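Titin (Homo sapiens, PDB 3LCY) acts as a giant scaffold and molecular spring of the striated-muscle sarcomere, represented here by two tandem immunoglobulin domains from its A-band part. Local coordinates at residues 101-106 and 175-180; 124-129 and 156-161; 129-134 and 180-185. All coordinates share one frame; numbering follows the deposited sequence.

Interaction 1 (101-106 and 175-180); sequences PQFHPG and YKVQLS
Phe103 drives its ring from the first strand of the second immunoglobulin domain onto Val177 and Leu179, a contact between the two facing sheets of an Ig β-sandwich. The strands are packed face to face rather than paired: their axes approach to 6.8 Å at 146°, beyond backbone pairing distance. The tight part lies at the far rim of the ring. There CE1 of Phe103 meets CD2 of Leu179 at 3.7 Å, while CZ of Phe103 lies 3.6 Å from CG1 of Val177. Phe103 reaches this position because its CG is turned anti to the carbonyl carbon (chi1 -68°), which lets the ring extend from a CB that does not itself aim at the partner strand. Val177 offers CG1 to the ring from the opposite direction. Val186 and Ala188 of strand 185-195 also touch the Phe103 ring, and Val125 of strand 121-130 packs on it as well.

Toward Ser180, Pro101 extends the packing, its CB 4.0 Å from CB of Leu179. The solvent side is looser. CB of Gln102 is directed away from the partner strand and the residue is exposed; CB of Ser180 also leaves the contact, and its OG bonds Thr185 OG1. At the closest point of the ring contact, the carbonyl O of Val177 sits at the edge of the Phe103 ring, in its plane and 3.5 Å from CZ.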
loop_
_atom_site.group_PDB
_atom_site.type_symbol
_atom_site.label_atom_id
_atom_site.label_comp_id
_atom_site.label_asym_id
_atom_site.label_seq_id
_atom_site.Cartn_x
_atom_site.Cartn_y
_atom_site.Cartn_z
ATOM N N PRO A 101 12.315 -1.608 -1.932
ATOM C CA PRO A 101 12.158 -1.802 -0.489
ATOM C C PRO A 101 12.952 -0.768 0.301
ATOM O O PRO A 101 14.120 -0.520 0.002
ATOM C CB PRO A 101 12.726 -3.204 -0.268
ATOM C CG PRO A 101 12.467 -3.905 -1.559
ATOM C CD PRO A 101 12.644 -2.864 -2.627
ATOM N N GLN A 102 12.308 -0.171 1.296
ATOM C CA GLN A 102 12.906 0.903 2.076
ATOM C C GLN A 102 12.244 0.983 3.442
ATOM O O GLN A 102 11.019 1.026 3.542
ATOM C CB GLN A 102 12.728 2.237 1.349
ATOM C CG GLN A 102 12.985 3.460 2.214
ATOM C CD GLN A 102 12.425 4.734 1.605
ATOM O OE1 GLN A 102 11.643 4.690 0.654
ATOM N NE2 GLN A 102 12.820 5.875 2.154
ATOM N N PHE A 103 13.051 1.001 4.497
ATOM C CA PHE A 103 12.505 1.154 5.837
ATOM C C PHE A 103 11.881 2.534 5.993
ATOM O O PHE A 103 12.453 3.540 5.574
ATOM C CB PHE A 103 13.566 0.888 6.905
ATOM C CG PHE A 103 14.006 -0.547 6.967
ATOM C CD1 PHE A 103 13.140 -1.530 7.420
ATOM C CD2 PHE A 103 15.284 -0.914 6.576
ATOM C CE1 PHE A 103 13.536 -2.852 7.478
ATOM C CE2 PHE A 103 15.687 -2.235 6.634
ATOM C CZ PHE A 103 14.813 -3.204 7.086
ATOM N N HIS A 104 10.698 2.564 6.595
ATOM C CA HIS A 104 9.879 3.768 6.627
ATOM C C HIS A 104 10.527 4.930 7.376
ATOM O O HIS A 104 10.743 4.853 8.586
ATOM C CB HIS A 104 8.509 3.459 7.241
ATOM C CG HIS A 104 7.426 4.398 6.803
ATOM N ND1 HIS A 104 7.485 5.758 7.018
ATOM C CD2 HIS A 104 6.254 4.170 6.163
ATOM C CE1 HIS A 104 6.401 6.328 6.527
ATOM N NE2 HIS A 104 5.636 5.388 6.004
ATOM N N PRO A 105 10.833 6.017 6.648
ATOM C CA PRO A 105 11.209 7.279 7.295
ATOM C C PRO A 105 9.962 7.929 7.884
ATOM O O PRO A 105 8.966 8.104 7.179
ATOM C CB PRO A 105 11.751 8.118 6.137
ATOM C CG PRO A 105 11.054 7.592 4.932
ATOM C CD PRO A 105 10.838 6.121 5.178
ATOM N N GLY A 106 10.015 8.269 9.166
ATOM C CA GLY A 106 8.835 8.718 9.881
ATOM C C GLY A 106 8.584 7.777 11.041
ATOM O O GLY A 106 7.844 8.087 11.976
ATOM N N TYR A 175 19.526 -8.932 15.676
ATOM C CA TYR A 175 18.473 -9.408 14.789
ATOM C C TYR A 175 18.548 -8.671 13.460
ATOM O O TYR A 175 18.844 -7.477 13.426
ATOM C CB TYR A 175 17.097 -9.179 15.415
ATOM C CG TYR A 175 16.748 -10.128 16.537
ATOM C CD1 TYR A 175 17.344 -10.009 17.783
ATOM C CD2 TYR A 175 15.807 -11.134 16.353
ATOM C CE1 TYR A 175 17.022 -10.871 18.815
ATOM C CE2 TYR A 175 15.479 -12.001 17.377
ATOM C CZ TYR A 175 16.088 -11.864 18.607
ATOM O OH TYR A 175 15.764 -12.724 19.630
ATOM N N LYS A 176 18.282 -9.376 12.366
ATOM C CA LYS A 176 18.235 -8.733 11.057
ATOM C C LYS A 176 16.864 -8.883 10.409
ATOM O O LYS A 176 16.359 -9.996 10.255
ATOM C CB LYS A 176 19.305 -9.291 10.113
ATOM C CG LYS A 176 19.286 -8.625 8.738
ATOM C CD LYS A 176 19.831 -9.527 7.640
ATOM C CE LYS A 176 21.338 -9.682 7.731
ATOM N NZ LYS A 176 21.872 -10.484 6.591
ATOM N N VAL A 177 16.268 -7.759 10.036
ATOM C CA VAL A 177 15.033 -7.773 9.267
ATOM C C VAL A 177 15.350 -7.441 7.813
ATOM O O VAL A 177 15.986 -6.426 7.522
ATOM C CB VAL A 177 14.001 -6.778 9.825
ATOM C CG1 VAL A 177 14.623 -5.401 9.990
ATOM C CG2 VAL A 177 12.782 -6.722 8.919
ATOM N N GLN A 178 14.929 -8.308 6.904
ATOM C CA GLN A 178 15.202 -8.123 5.491
ATOM C C GLN A 178 13.962 -7.986 4.625
ATOM O O GLN A 178 13.021 -8.752 4.750
ATOM C CB GLN A 178 16.042 -9.294 4.996
ATOM C CG GLN A 178 16.859 -9.004 3.768
ATOM C CD GLN A 178 17.941 -10.024 3.563
ATOM O OE1 GLN A 178 17.669 -11.209 3.411
ATOM N NE2 GLN A 178 19.183 -9.573 3.563
ATOM N N LEU A 179 13.985 -7.001 3.741
ATOM C CA LEU A 179 12.884 -6.753 2.831
ATOM C C LEU A 179 13.388 -6.834 1.401
ATOM O O LEU A 179 14.372 -6.201 1.057
ATOM C CB LEU A 179 12.286 -5.373 3.090
ATOM C CG LEU A 179 11.406 -5.202 4.326
ATOM C CD1 LEU A 179 11.966 -5.970 5.487
ATOM C CD2 LEU A 179 11.290 -3.744 4.686
ATOM N N SER A 180 12.718 -7.607 0.560
ATOM C CA SER A 180 13.154 -7.705 -0.827
ATOM C C SER A 180 12.076 -7.868 -1.887
ATOM O O SER A 180 11.116 -8.598 -1.700
ATOM C CB SER A 180 14.111 -8.894 -0.994
ATOM O OG SER A 180 15.219 -8.823 -0.128
#

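Interaction 2 (124-129 and 156-161); sequences HVMYIG and EHYTHL
His124 and His160 join ring to ring through ND1 and ND1, 2.9 Å apart with a fairly straight bond (160°). Either ring could be the donor, and the bond requires one ND1 to carry a proton while the other accepts. Each ring meets the other at its edge. Beside this bridge, Val125 and Thr159 form an antiparallel hydrogen-bonded pair: Thr159 N reaches Val125 O at 3.0 Å in the carbonyl plane, and Val125 N returns to Thr159 O at 3.2 Å. The ladder weakens toward Tyr127, whose N lies 3.4 Å from His157 O in a weak bond; a water donating to both His157 O and Tyr127 O spans the same end.

Packing builds outward from the non-hydrogen-bonded pairs. On the face of His124, Met126, Tyr158 and His160, CE1 of His124 sits over the centre of the Tyr158 ring, 3.4 Å from its CG, with the planes tilted at 44°. A chi1 of 59° turns the Tyr158 ring so that one face meets this atom. Met126 SD adds a Met-aromatic contact, oblique to the Tyr158 ring and 5.3 Å from its centroid. The other face carries Val125 CB against Thr159 CG2 at 3.8 Å. The Tyr127 ring runs past the backbone of Glu156 and Tyr158, its CE2 3.3 Å from Tyr158 N.

This is the central strand pair of one sheet of the sandwich: strand 121-130 is flanked on its other side by 88-103, and 158-163 by 150-154. From the opposing sheet, Trp137 and Met135 of strand 134-139 cover Val125 and Thr159, whose OG1 is held by both Asn154 OD1 and Trp137 NE1.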
loop_
_atom_site.group_PDB
_atom_site.type_symbol
_atom_site.label_atom_id
_atom_site.label_comp_id
_atom_site.label_asym_id
_atom_site.label_seq_id
_atom_site.Cartn_x
_atom_site.Cartn_y
_atom_site.Cartn_z
ATOM N N HIS A 124 7.949 -3.929 15.779
ATOM C CA HIS A 124 6.998 -3.481 14.767
ATOM C C HIS A 124 7.668 -2.560 13.750
ATOM O O HIS A 124 7.794 -1.359 13.978
ATOM C CB HIS A 124 5.829 -2.768 15.448
ATOM C CG HIS A 124 4.722 -2.391 14.517
ATOM N ND1 HIS A 124 3.772 -3.286 14.084
ATOM C CD2 HIS A 124 4.405 -1.201 13.942
ATOM C CE1 HIS A 124 2.919 -2.674 13.282
ATOM N NE2 HIS A 124 3.285 -1.406 13.181
ATOM N N VAL A 125 8.093 -3.133 12.627
ATOM C CA VAL A 125 8.851 -2.389 11.623
ATOM C C VAL A 125 7.996 -1.920 10.447
ATOM O O VAL A 125 7.481 -2.732 9.678
ATOM C CB VAL A 125 10.028 -3.223 11.075
ATOM C CG1 VAL A 125 10.837 -2.409 10.077
ATOM C CG2 VAL A 125 10.914 -3.704 12.210
ATOM N N MET A 126 7.873 -0.609 10.296
ATOM C CA MET A 126 7.171 -0.024 9.167
ATOM C C MET A 126 8.116 0.069 7.966
ATOM O O MET A 126 9.279 0.400 8.092
ATOM C CB MET A 126 6.609 1.343 9.525
ATOM C CG MET A 126 5.636 1.346 10.678
ATOM S SD MET A 126 4.037 0.615 10.339
ATOM C CE MET A 126 3.299 1.810 9.261
ATOM N N TYR A 127 7.611 -0.239 6.791
ATOM C CA TYR A 127 8.435 -0.205 5.603
ATOM C C TYR A 127 7.703 0.327 4.395
ATOM O O TYR A 127 6.490 0.385 4.359
ATOM C CB TYR A 127 8.943 -1.601 5.273
ATOM C CG TYR A 127 7.896 -2.468 4.650
ATOM C CD1 TYR A 127 7.710 -2.487 3.288
ATOM C CD2 TYR A 127 7.070 -3.250 5.427
ATOM C CE1 TYR A 127 6.749 -3.252 2.729
ATOM C CE2 TYR A 127 6.112 -4.026 4.862
ATOM C CZ TYR A 127 5.961 -4.021 3.516
ATOM O OH TYR A 127 5.019 -4.793 2.936
ATOM N N ILE A 128 8.474 0.728 3.402
ATOM C CA ILE A 128 7.908 1.141 2.148
ATOM C C ILE A 128 8.464 0.209 1.085
ATOM O O ILE A 128 9.654 0.100 0.922
ATOM C CB ILE A 128 8.261 2.595 1.806
ATOM C CG1 ILE A 128 7.472 3.551 2.684
ATOM C CG2 ILE A 128 7.962 2.887 0.374
ATOM C CD1 ILE A 128 7.868 4.969 2.530
ATOM N N GLY A 129 7.592 -0.468 0.363
ATOM C CA GLY A 129 8.008 -1.300 -0.734
ATOM C C GLY A 129 6.897 -1.830 -1.603
ATOM O O GLY A 129 6.045 -2.483 -1.133
ATOM N N GLU A 156 1.258 -5.465 4.169
ATOM C CA GLU A 156 1.688 -4.552 3.117
ATOM C C GLU A 156 2.100 -3.195 3.689
ATOM O O GLU A 156 2.363 -2.252 2.945
ATOM C CB GLU A 156 0.591 -4.375 2.063
ATOM C CG GLU A 156 -0.543 -3.445 2.469
ATOM C CD GLU A 156 -1.574 -4.114 3.359
ATOM O OE1 GLU A 156 -1.347 -5.265 3.787
ATOM O OE2 GLU A 156 -2.618 -3.483 3.628
ATOM N N HIS A 157 2.168 -3.106 5.013
ATOM C CA HIS A 157 2.563 -1.864 5.665
ATOM C C HIS A 157 3.665 -2.070 6.699
ATOM O O HIS A 157 4.353 -1.123 7.077
ATOM C CB HIS A 157 1.355 -1.182 6.313
ATOM C CG HIS A 157 0.405 -0.582 5.338
ATOM N ND1 HIS A 157 0.791 0.323 4.363
ATOM C CD2 HIS A 157 -0.939 -0.727 5.175
ATOM C CE1 HIS A 157 -0.248 0.690 3.653
ATOM N NE2 HIS A 157 -1.320 0.062 4.130
ATOM N N TYR A 158 3.835 -3.306 7.159
ATOM C CA TYR A 158 4.831 -3.584 8.189
ATOM C C TYR A 158 5.166 -5.066 8.306
ATOM O O TYR A 158 4.451 -5.923 7.788
ATOM C CB TYR A 158 4.347 -3.068 9.550
ATOM C CG TYR A 158 3.037 -3.682 9.996
ATOM C CD1 TYR A 158 1.851 -2.964 9.920
ATOM C CD2 TYR A 158 2.986 -4.984 10.479
ATOM C CE1 TYR A 158 0.653 -3.522 10.319
ATOM C CE2 TYR A 158 1.792 -5.551 10.881
ATOM C CZ TYR A 158 0.628 -4.815 10.797
ATOM O OH TYR A 158 -0.569 -5.367 11.191
ATOM N N THR A 159 6.264 -5.354 8.997
ATOM C CA THR A 159 6.590 -6.712 9.398
ATOM C C THR A 159 6.676 -6.759 10.921
ATOM O O THR A 159 7.459 -6.031 11.534
ATOM C CB THR A 159 7.905 -7.194 8.762
ATOM O OG1 THR A 159 8.277 -8.457 9.328
ATOM C CG2 THR A 159 9.016 -6.184 8.997
ATOM N N HIS A 160 5.850 -7.604 11.529
ATOM C CA HIS A 160 5.690 -7.602 12.978
ATOM C C HIS A 160 6.182 -8.898 13.613
ATOM O O HIS A 160 5.608 -9.963 13.393
ATOM C CB HIS A 160 4.223 -7.361 13.342
ATOM C CG HIS A 160 3.990 -7.122 14.801
ATOM N ND1 HIS A 160 3.958 -5.865 15.353
ATOM C CD2 HIS A 160 3.780 -7.990 15.826
ATOM C CE1 HIS A 160 3.736 -5.958 16.655
ATOM N NE2 HIS A 160 3.626 -7.238 16.962
ATOM N N LEU A 161 7.246 -8.799 14.403
ATOM C CA LEU A 161 7.797 -9.954 15.102
ATOM C C LEU A 161 7.445 -9.917 16.584
ATOM O O LEU A 161 7.774 -8.960 17.284
ATOM C CB LEU A 161 9.317 -10.016 14.935
ATOM C CG LEU A 161 10.054 -11.056 15.786
ATOM C CD1 LEU A 161 9.643 -12.465 15.388
ATOM C CD2 LEU A 161 11.560 -10.890 15.670
HETATM O O HOH W 1 4.554 1.608 6.294
#

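Interaction 3 (129-134 and 180-185); sequences GRPVPA and SNVFGT
Ala134 and Ser180 pair their backbones in both directions, Ala134 N to Ser180 O at 2.7 Å and Ser180 N to Ala134 O at 2.9 Å, as an antiparallel hydrogen-bonded pair. This bridge stands where the loop linking the second and third strands of an Ig domain (B and C) meets the hairpin loop between its last two (F and G).

Side-chain hydrogen bonds shape the loops themselves. Asn181 OD1 accepts from Gly184 N at 3.0 Å, nearly along its C=O axis, an Asx motif that steadies the tight turn through Val182 and Phe183. With CG placed between the backbone N and the carbonyl carbon (chi1 73°), the amide lies across this turn, and its ND2 bonds Ala99 O. At the base of the hairpin Ser180 OG and Thr185 OG1 share a 2.7 Å bond. At the end of strand 121-130, Arg130 NH1 folds back on Gly129 O at 3.0 Å; that oxygen lies in the guanidinium plane of Arg130, while NH1 sits above the carbonyl plane of Gly129.

Packing centres on the Phe183 ring. Its CE2 touches CD of Pro131, the residue after a cis peptide bond, at 3.6 Å, the two side chains meeting at about a right angle. A polar atom, Arg130 O, lies at the ring edge, in plane, 3.3 Å from CE2, while Val182 CG2 covers one face over its centre. Pro133 CB packs against Asn181 CB at 4.2 Å.

Strand 88-103, the connection from the preceding Ig domain, runs beside both loops: Gln98 and Thr100 touch Phe183, Ala99 bonds the Arg130 backbone, and Arg130 NE makes a salt bridge with Glu75 of that preceding domain.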
loop_
_atom_site.group_PDB
_atom_site.type_symbol
_atom_site.label_atom_id
_atom_site.label_comp_id
_atom_site.label_asym_id
_atom_site.label_seq_id
_atom_site.Cartn_x
_atom_site.Cartn_y
_atom_site.Cartn_z
ATOM N N GLY A 129 7.592 -0.468 0.363
ATOM C CA GLY A 129 8.008 -1.300 -0.734
ATOM C C GLY A 129 6.897 -1.830 -1.603
ATOM O O GLY A 129 6.045 -2.483 -1.133
ATOM N N ARG A 130 6.922 -1.550 -2.897
ATOM C CA ARG A 130 5.896 -2.076 -3.795
ATOM C C ARG A 130 6.573 -2.695 -5.008
ATOM O O ARG A 130 7.452 -2.082 -5.584
ATOM C CB ARG A 130 4.902 -0.993 -4.206
ATOM C CG ARG A 130 3.916 -0.623 -3.119
ATOM C CD ARG A 130 3.268 -1.852 -2.505
ATOM N NE ARG A 130 2.224 -1.502 -1.548
ATOM C CZ ARG A 130 2.334 -1.625 -0.233
ATOM N NH1 ARG A 130 3.442 -2.100 0.298
ATOM N NH2 ARG A 130 1.329 -1.273 0.548
ATOM N N PRO A 131 6.203 -3.906 -5.403
ATOM C CA PRO A 131 5.162 -4.730 -4.785
ATOM C C PRO A 131 5.585 -5.229 -3.417
ATOM O O PRO A 131 6.763 -5.170 -3.092
ATOM C CB PRO A 131 5.059 -5.916 -5.741
ATOM C CG PRO A 131 6.367 -5.958 -6.422
ATOM C CD PRO A 131 6.743 -4.539 -6.613
ATOM N N VAL A 132 4.644 -5.715 -2.622
ATOM C CA VAL A 132 4.995 -6.163 -1.292
ATOM C C VAL A 132 6.160 -7.126 -1.401
ATOM O O VAL A 132 6.141 -8.092 -2.152
ATOM C CB VAL A 132 3.796 -6.853 -0.637
ATOM C CG1 VAL A 132 4.121 -7.291 0.768
ATOM C CG2 VAL A 132 2.612 -5.928 -0.649
ATOM N N PRO A 133 7.185 -6.822 -0.620
ATOM C CA PRO A 133 8.436 -7.574 -0.578
ATOM C C PRO A 133 8.464 -8.811 0.288
ATOM O O PRO A 133 7.682 -8.946 1.215
ATOM C CB PRO A 133 9.404 -6.558 0.010
ATOM C CG PRO A 133 8.568 -5.761 0.920
ATOM C CD PRO A 133 7.195 -5.694 0.323
ATOM N N ALA A 134 9.386 -9.710 -0.021
ATOM C CA ALA A 134 9.537 -10.903 0.769
ATOM C C ALA A 134 10.161 -10.347 2.035
ATOM O O ALA A 134 11.125 -9.597 1.977
ATOM C CB ALA A 134 10.465 -11.862 0.091
ATOM N N SER A 180 12.718 -7.607 0.560
ATOM C CA SER A 180 13.154 -7.705 -0.827
ATOM C C SER A 180 12.076 -7.868 -1.887
ATOM O O SER A 180 11.116 -8.598 -1.700
ATOM C CB SER A 180 14.111 -8.894 -0.994
ATOM O OG SER A 180 15.219 -8.823 -0.128
ATOM N N ASN A 181 12.283 -7.224 -3.025
ATOM C CA ASN A 181 11.374 -7.290 -4.162
ATOM C C ASN A 181 12.165 -7.243 -5.471
ATOM O O ASN A 181 13.387 -7.240 -5.450
ATOM C CB ASN A 181 10.256 -6.246 -4.089
ATOM C CG ASN A 181 10.729 -4.848 -4.371
ATOM O OD1 ASN A 181 11.788 -4.639 -4.935
ATOM N ND2 ASN A 181 9.927 -3.878 -3.988
ATOM N N VAL A 182 11.481 -7.224 -6.603
ATOM C CA VAL A 182 12.164 -7.204 -7.890
ATOM C C VAL A 182 13.077 -5.993 -8.015
ATOM O O VAL A 182 14.154 -6.081 -8.582
ATOM C CB VAL A 182 11.167 -7.207 -9.058
ATOM C CG1 VAL A 182 10.546 -8.569 -9.211
ATOM C CG2 VAL A 182 10.101 -6.170 -8.840
ATOM N N PHE A 183 12.631 -4.862 -7.498
ATOM C CA PHE A 183 13.400 -3.622 -7.522
ATOM C C PHE A 183 14.694 -3.614 -6.694
ATOM O O PHE A 183 15.676 -3.001 -7.088
ATOM C CB PHE A 183 12.492 -2.440 -7.231
ATOM C CG PHE A 183 11.325 -2.373 -8.153
ATOM C CD1 PHE A 183 11.523 -2.288 -9.517
ATOM C CD2 PHE A 183 10.036 -2.436 -7.675
ATOM C CE1 PHE A 183 10.461 -2.243 -10.379
ATOM C CE2 PHE A 183 8.969 -2.394 -8.537
ATOM C CZ PHE A 183 9.182 -2.298 -9.890
ATOM N N GLY A 184 14.689 -4.271 -5.541
ATOM C CA GLY A 184 15.873 -4.319 -4.704
ATOM C C GLY A 184 15.678 -4.936 -3.333
ATOM O O GLY A 184 14.622 -5.469 -3.031
ATOM N N THR A 185 16.711 -4.860 -2.500
ATOM C CA THR A 185 16.640 -5.384 -1.143
ATOM C C THR A 185 17.188 -4.371 -0.147
ATOM O O THR A 185 17.952 -3.478 -0.513
ATOM C CB THR A 185 17.437 -6.694 -1.004
ATOM O OG1 THR A 185 17.328 -7.187 0.336
ATOM C CG2 THR A 185 18.901 -6.462 -1.333
#

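In the fold
The three contacts lie toward one end of the second Ig domain, beside the junction with the first. Interactions 1 and 2 have centres about 7 Å apart and share a sheet: Gln102 O probably accepts from Ile128 N at 2.6 Å, and Phe103 CD1 packs on Val125 CG1. Interaction 3, about 10 Å from interaction 1 and 12 Å from interaction 2 between centres, shares Ser180 with the former and Gly129 with the latter. It is tied to 156-161 by a probable bond from Arg130 NH2 to Glu156 O (2.8 Å), while Tyr127 packs on Val132 and Pro133. Together they join both sheets to the loops at the interdomain junction.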